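Local structure of ORF59 (3HSL) at residues Val198-Thr203 / Val244-Ala248; Leu204-Thr208 / Ile218-Pro222. The protein serves as the accessory subunit of the viral DNA polymerase in lytic replication, raising its processivity, probably as a sliding clamp that keeps the polymerase on its template. All blocks are in the same frame, centred on the assembly; numbering follows the deposited sequence.

Contact 1 (Val198-Thr203 / Val244-Ala248); sequences VSVSET and VHTDA
Val200 and Ala248 face each other as an antiparallel hydrogen-bonded pair, Val200 N reaching Ala248 O at 2.7 Å and Ala248 N reaching Val200 O at 2.9 Å. CA of Asp247 adds a CA-H...O contact to the same Val200 O at 3.1 Å. Asp247 carries the pairing one step further with its side chain. Its CG stands beside its own backbone N (chi1 -77°), which sends the carboxylate across to Glu202, and OD1 accepts the amide N of Glu202 at 2.8 Å in a nearly straight bond of 166°, met from above the carboxylate plane. On the face carrying Val200 and Ala248, the valines pack: CG1 of Val200, anti to its backbone N, meets CG2 of Val244 at 3.4 Å, while CB of Val200 lies 4.0 Å from CB of Ala248. Glu202 runs extended along the loop, its CB against CG1 of Val244 and its CG near Val244 O, on the exposed side of the contact. In the fold, the loop 244-247 leads from strand 241-243, which lies beside strand 214-222, to strand 248-253, which pairs with strand 195-201; the other edge of strand 195-201 pairs with strand 206-211. The apolar side rests on Trp276 of strand 270-276, Thr169 of strand 169-172 and Phe220 of strand 214-222.

Contact 2 (Leu204-Thr208 / Ile218-Pro222); sequences LSIVT and IDFKP
This is the open end of a beta hairpin, where strand 206-211 pairs antiparallel with strand 214-222, and a phenylalanine ring folds across the partner chain. Val207 and Ile218 form a hydrogen-bonded pair: Val207 N meets Ile218 O at 2.9 Å and Ile218 N meets Val207 O at 3.0 Å. Ile206 and Asp219 follow as a non-hydrogen-bonded pair, with CG1 of Ile206 at 3.9 Å from CB of Asp219 while the carboxylate of Asp219 turns away from strand 206-211. One further bond, from Phe220 N to Ser205 O at 2.8 Å, continues the ladder past the regular strand, at Ser205, the centre of an inverse gamma turn. The Phe220 side chain then turns back over the residue its own amide holds. With CG set between the backbone N and the carbonyl carbon (chi1 58°), the ring has Ser205 over one face: CB sits 3.9 Å from the ring centroid, 17° off the normal, as a CH-pi contact, and Ser205 O lies above the same ring toward its rim. CG2 of Val207 reaches CE2 of Phe220 at 3.5 Å, the two side chains crossing at about a right angle. Beyond the ring along the chain, CG of Pro222 lies 3.3 Å from OG of Ser205. Val200, Val244 and Leu171 also touch the buried ring. The chemistry implies a joint of two kinds: the backbone hydrogen bonds set the register, and the ring, held close to Ser205 and Val207, ties the hairpin end to those three apolar side chains.

Overall arrangement
Contacts 1 and 2 are neighbours, their centres 8 Å apart, and the chain passes directly from one to the other: strand 195-201 of contact 1 leads through the turn at 201-204 into strand 206-211 of contact 2. The two strands pair, Ser201 N lying 2.8 Å from Ile206 O and Thr208 N 3.0 Å from Ser199 O, both probable hydrogen bonds. Ser201 OG also bonds Leu204 N within the turn. The apolar sides meet where CG2 of Val244 touches CZ of Phe220 at 3.4 Å. Strands 248-253, 195-201, 206-211 and 214-222 are neighbours in this order, each antiparallel to the next. The centres of contacts 1 and 2 lie about 25 and 26 Å from the chain's centre, on the same side.

Contact 1 (Val198-Thr203 / Val244-Ala248)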
loop_
_atom_site.group_PDB
_atom_site.type_symbol
_atom_site.label_atom_id
_atom_site.label_comp_id
_atom_site.label_asym_id
_atom_site.label_seq_id
_atom_site.Cartn_x
_atom_site.Cartn_y
_atom_site.Cartn_z
ATOM N N VAL A 198 -16.804 31.294 9.212
ATOM C CA VAL A 198 -18.029 30.938 8.504
ATOM C C VAL A 198 -19.130 31.530 9.363
ATOM O O VAL A 198 -19.199 31.245 10.544
ATOM C CB VAL A 198 -18.216 29.415 8.504
ATOM C CG1 VAL A 198 -19.345 28.992 7.566
ATOM C CG2 VAL A 198 -16.924 28.705 8.067
ATOM N N SER A 199 -20.002 32.353 8.812
ATOM C CA SER A 199 -21.049 32.914 9.653
ATOM C C SER A 199 -22.400 32.786 8.991
ATOM O O SER A 199 -22.484 32.570 7.782
ATOM C CB SER A 199 -20.768 34.370 10.029
ATOM O OG SER A 199 -20.730 35.180 8.886
ATOM N N VAL A 200 -23.453 32.916 9.784
ATOM C CA VAL A 200 -24.788 32.789 9.269
ATOM C C VAL A 200 -25.594 33.901 9.871
ATOM O O VAL A 200 -25.573 34.117 11.087
ATOM C CB VAL A 200 -25.428 31.424 9.663
ATOM C CG1 VAL A 200 -26.790 31.260 9.032
ATOM C CG2 VAL A 200 -24.568 30.275 9.216
ATOM N N SER A 201 -26.304 34.602 9.001
ATOM C CA SER A 201 -27.153 35.704 9.369
ATOM C C SER A 201 -28.597 35.261 9.353
ATOM O O SER A 201 -29.056 34.706 8.355
ATOM C CB SER A 201 -27.006 36.795 8.330
ATOM O OG SER A 201 -28.030 37.742 8.509
ATOM N N GLU A 202 -29.324 35.491 10.436
ATOM C CA GLU A 202 -30.720 35.112 10.432
ATOM C C GLU A 202 -31.528 36.207 9.702
ATOM O O GLU A 202 -32.477 35.894 8.977
ATOM C CB GLU A 202 -31.251 34.879 11.843
ATOM C CG GLU A 202 -32.728 34.505 11.845
ATOM C CD GLU A 202 -33.377 34.568 13.216
ATOM O OE1 GLU A 202 -34.616 34.729 13.245
ATOM O OE2 GLU A 202 -32.679 34.467 14.258
ATOM N N THR A 203 -31.149 37.475 9.896
ATOM C CA THR A 203 -31.829 38.610 9.253
ATOM C C THR A 203 -31.861 38.426 7.740
ATOM O O THR A 203 -32.932 38.374 7.127
ATOM C CB THR A 203 -31.151 39.966 9.580
ATOM O OG1 THR A 203 -31.182 40.193 10.991
ATOM C CG2 THR A 203 -31.861 41.125 8.874
ATOM N N VAL A 244 -32.205 28.686 10.460
ATOM C CA VAL A 244 -31.370 29.492 11.355
ATOM C C VAL A 244 -32.154 30.173 12.463
ATOM O O VAL A 244 -33.086 30.940 12.181
ATOM C CB VAL A 244 -30.679 30.656 10.569
ATOM C CG1 VAL A 244 -29.678 31.372 11.452
ATOM C CG2 VAL A 244 -29.979 30.147 9.315
ATOM N N HIS A 245 -31.804 29.916 13.721
ATOM C CA HIS A 245 -32.519 30.637 14.788
ATOM C C HIS A 245 -31.738 31.724 15.547
ATOM O O HIS A 245 -32.316 32.474 16.326
ATOM C CB HIS A 245 -33.458 29.766 15.648
ATOM C CG HIS A 245 -34.793 29.527 15.002
ATOM N ND1 HIS A 245 -35.097 28.380 14.294
ATOM C CD2 HIS A 245 -35.905 30.304 14.958
ATOM C CE1 HIS A 245 -36.338 28.462 13.846
ATOM N NE2 HIS A 245 -36.851 29.619 14.235
ATOM N N THR A 246 -30.435 31.796 15.306
ATOM C CA THR A 246 -29.578 32.812 15.915
ATOM C C THR A 246 -28.418 32.953 14.957
ATOM O O THR A 246 -28.049 31.988 14.297
ATOM C CB THR A 246 -28.962 32.366 17.273
ATOM O OG1 THR A 246 -29.952 31.747 18.094
ATOM C CG2 THR A 246 -28.321 33.557 18.017
ATOM N N ASP A 247 -27.839 34.141 14.870
ATOM C CA ASP A 247 -26.691 34.315 14.023
ATOM C C ASP A 247 -25.632 33.362 14.522
ATOM O O ASP A 247 -25.525 33.115 15.717
ATOM C CB ASP A 247 -26.189 35.760 14.030
ATOM C CG ASP A 247 -27.041 36.677 13.179
ATOM O OD1 ASP A 247 -28.152 36.278 12.796
ATOM O OD2 ASP A 247 -26.604 37.803 12.885
ATOM N N ALA A 248 -24.852 32.826 13.595
ATOM C CA ALA A 248 -23.790 31.890 13.915
ATOM C C ALA A 248 -22.486 32.422 13.352
ATOM O O ALA A 248 -22.477 33.098 12.323
ATOM C CB ALA A 248 -24.093 30.546 13.310
#

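Contact 2 (Leu204-Thr208 / Ile218-Pro222)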
loop_
_atom_site.group_PDB
_atom_site.type_symbol
_atom_site.label_atom_id
_atom_site.label_comp_id
_atom_site.label_asym_id
_atom_site.label_seq_id
_atom_site.Cartn_x
_atom_site.Cartn_y
_atom_site.Cartn_z
ATOM N N LEU A 204 -30.676 38.329 7.151
ATOM C CA LEU A 204 -30.522 38.122 5.725
ATOM C C LEU A 204 -30.396 36.624 5.712
ATOM O O LEU A 204 -29.779 36.077 6.624
ATOM C CB LEU A 204 -29.194 38.731 5.284
ATOM C CG LEU A 204 -28.890 40.151 5.816
ATOM C CD1 LEU A 204 -27.475 40.596 5.460
ATOM C CD2 LEU A 204 -29.939 41.210 5.366
ATOM N N SER A 205 -30.939 35.905 4.748
ATOM C CA SER A 205 -30.699 34.458 4.843
ATOM C C SER A 205 -29.379 34.218 4.116
ATOM O O SER A 205 -29.360 33.721 2.979
ATOM C CB SER A 205 -31.855 33.658 4.274
ATOM O OG SER A 205 -33.028 33.962 5.001
ATOM N N ILE A 206 -28.278 34.577 4.788
ATOM C CA ILE A 206 -26.944 34.496 4.194
ATOM C C ILE A 206 -25.822 33.932 5.059
ATOM O O ILE A 206 -25.729 34.222 6.254
ATOM C CB ILE A 206 -26.489 35.915 3.753
ATOM C CG1 ILE A 206 -27.447 36.502 2.721
ATOM C CG2 ILE A 206 -25.093 35.894 3.177
ATOM C CD1 ILE A 206 -27.049 37.867 2.279
ATOM N N VAL A 207 -24.976 33.125 4.423
ATOM C CA VAL A 207 -23.817 32.504 5.039
ATOM C C VAL A 207 -22.606 33.036 4.324
ATOM O O VAL A 207 -22.559 32.996 3.090
ATOM C CB VAL A 207 -23.825 31.021 4.796
ATOM C CG1 VAL A 207 -22.516 30.379 5.298
ATOM C CG2 VAL A 207 -25.045 30.423 5.470
ATOM N N THR A 208 -21.619 33.535 5.062
ATOM C CA THR A 208 -20.461 34.064 4.362
ATOM C C THR A 208 -19.163 33.382 4.810
ATOM O O THR A 208 -18.963 33.108 5.990
ATOM C CB THR A 208 -20.363 35.616 4.472
ATOM O OG1 THR A 208 -19.444 36.025 5.478
ATOM C CG2 THR A 208 -21.719 36.246 4.683
ATOM N N ILE A 218 -23.226 33.640 0.208
ATOM C CA ILE A 218 -24.208 32.714 -0.338
ATOM C C ILE A 218 -25.550 32.917 0.363
ATOM O O ILE A 218 -25.619 32.911 1.594
ATOM C CB ILE A 218 -23.792 31.247 -0.145
ATOM C CG1 ILE A 218 -22.454 30.962 -0.841
ATOM C CG2 ILE A 218 -24.894 30.321 -0.660
ATOM C CD1 ILE A 218 -21.925 29.569 -0.614
ATOM N N ASP A 219 -26.618 33.102 -0.402
ATOM C CA ASP A 219 -27.924 33.250 0.228
ATOM C C ASP A 219 -28.693 31.933 0.123
ATOM O O ASP A 219 -28.405 31.110 -0.743
ATOM C CB ASP A 219 -28.717 34.454 -0.302
ATOM C CG ASP A 219 -28.982 34.389 -1.791
ATOM O OD1 ASP A 219 -28.380 33.547 -2.484
ATOM O OD2 ASP A 219 -29.808 35.198 -2.271
ATOM N N PHE A 220 -29.667 31.736 1.004
ATOM C CA PHE A 220 -30.461 30.506 1.002
ATOM C C PHE A 220 -31.929 30.755 1.342
ATOM O O PHE A 220 -32.272 31.776 1.936
ATOM C CB PHE A 220 -29.858 29.482 1.982
ATOM C CG PHE A 220 -29.758 29.979 3.402
ATOM C CD1 PHE A 220 -30.834 29.854 4.279
ATOM C CD2 PHE A 220 -28.587 30.572 3.863
ATOM C CE1 PHE A 220 -30.744 30.312 5.589
ATOM C CE2 PHE A 220 -28.489 31.024 5.152
ATOM C CZ PHE A 220 -29.570 30.897 6.022
ATOM N N LYS A 221 -32.796 29.823 0.960
ATOM C CA LYS A 221 -34.212 29.957 1.283
ATOM C C LYS A 221 -34.391 29.239 2.628
ATOM O O LYS A 221 -34.119 28.031 2.742
ATOM C CB LYS A 221 -35.124 29.375 0.191
ATOM N N PRO A 222 -34.840 29.979 3.654
ATOM C CA PRO A 222 -35.033 29.366 4.960
ATOM C C PRO A 222 -36.399 28.689 5.076
ATOM O O PRO A 222 -37.407 29.282 4.675
ATOM C CB PRO A 222 -34.950 30.561 5.911
ATOM C CG PRO A 222 -35.439 31.729 5.103
ATOM C CD PRO A 222 -35.182 31.417 3.653
#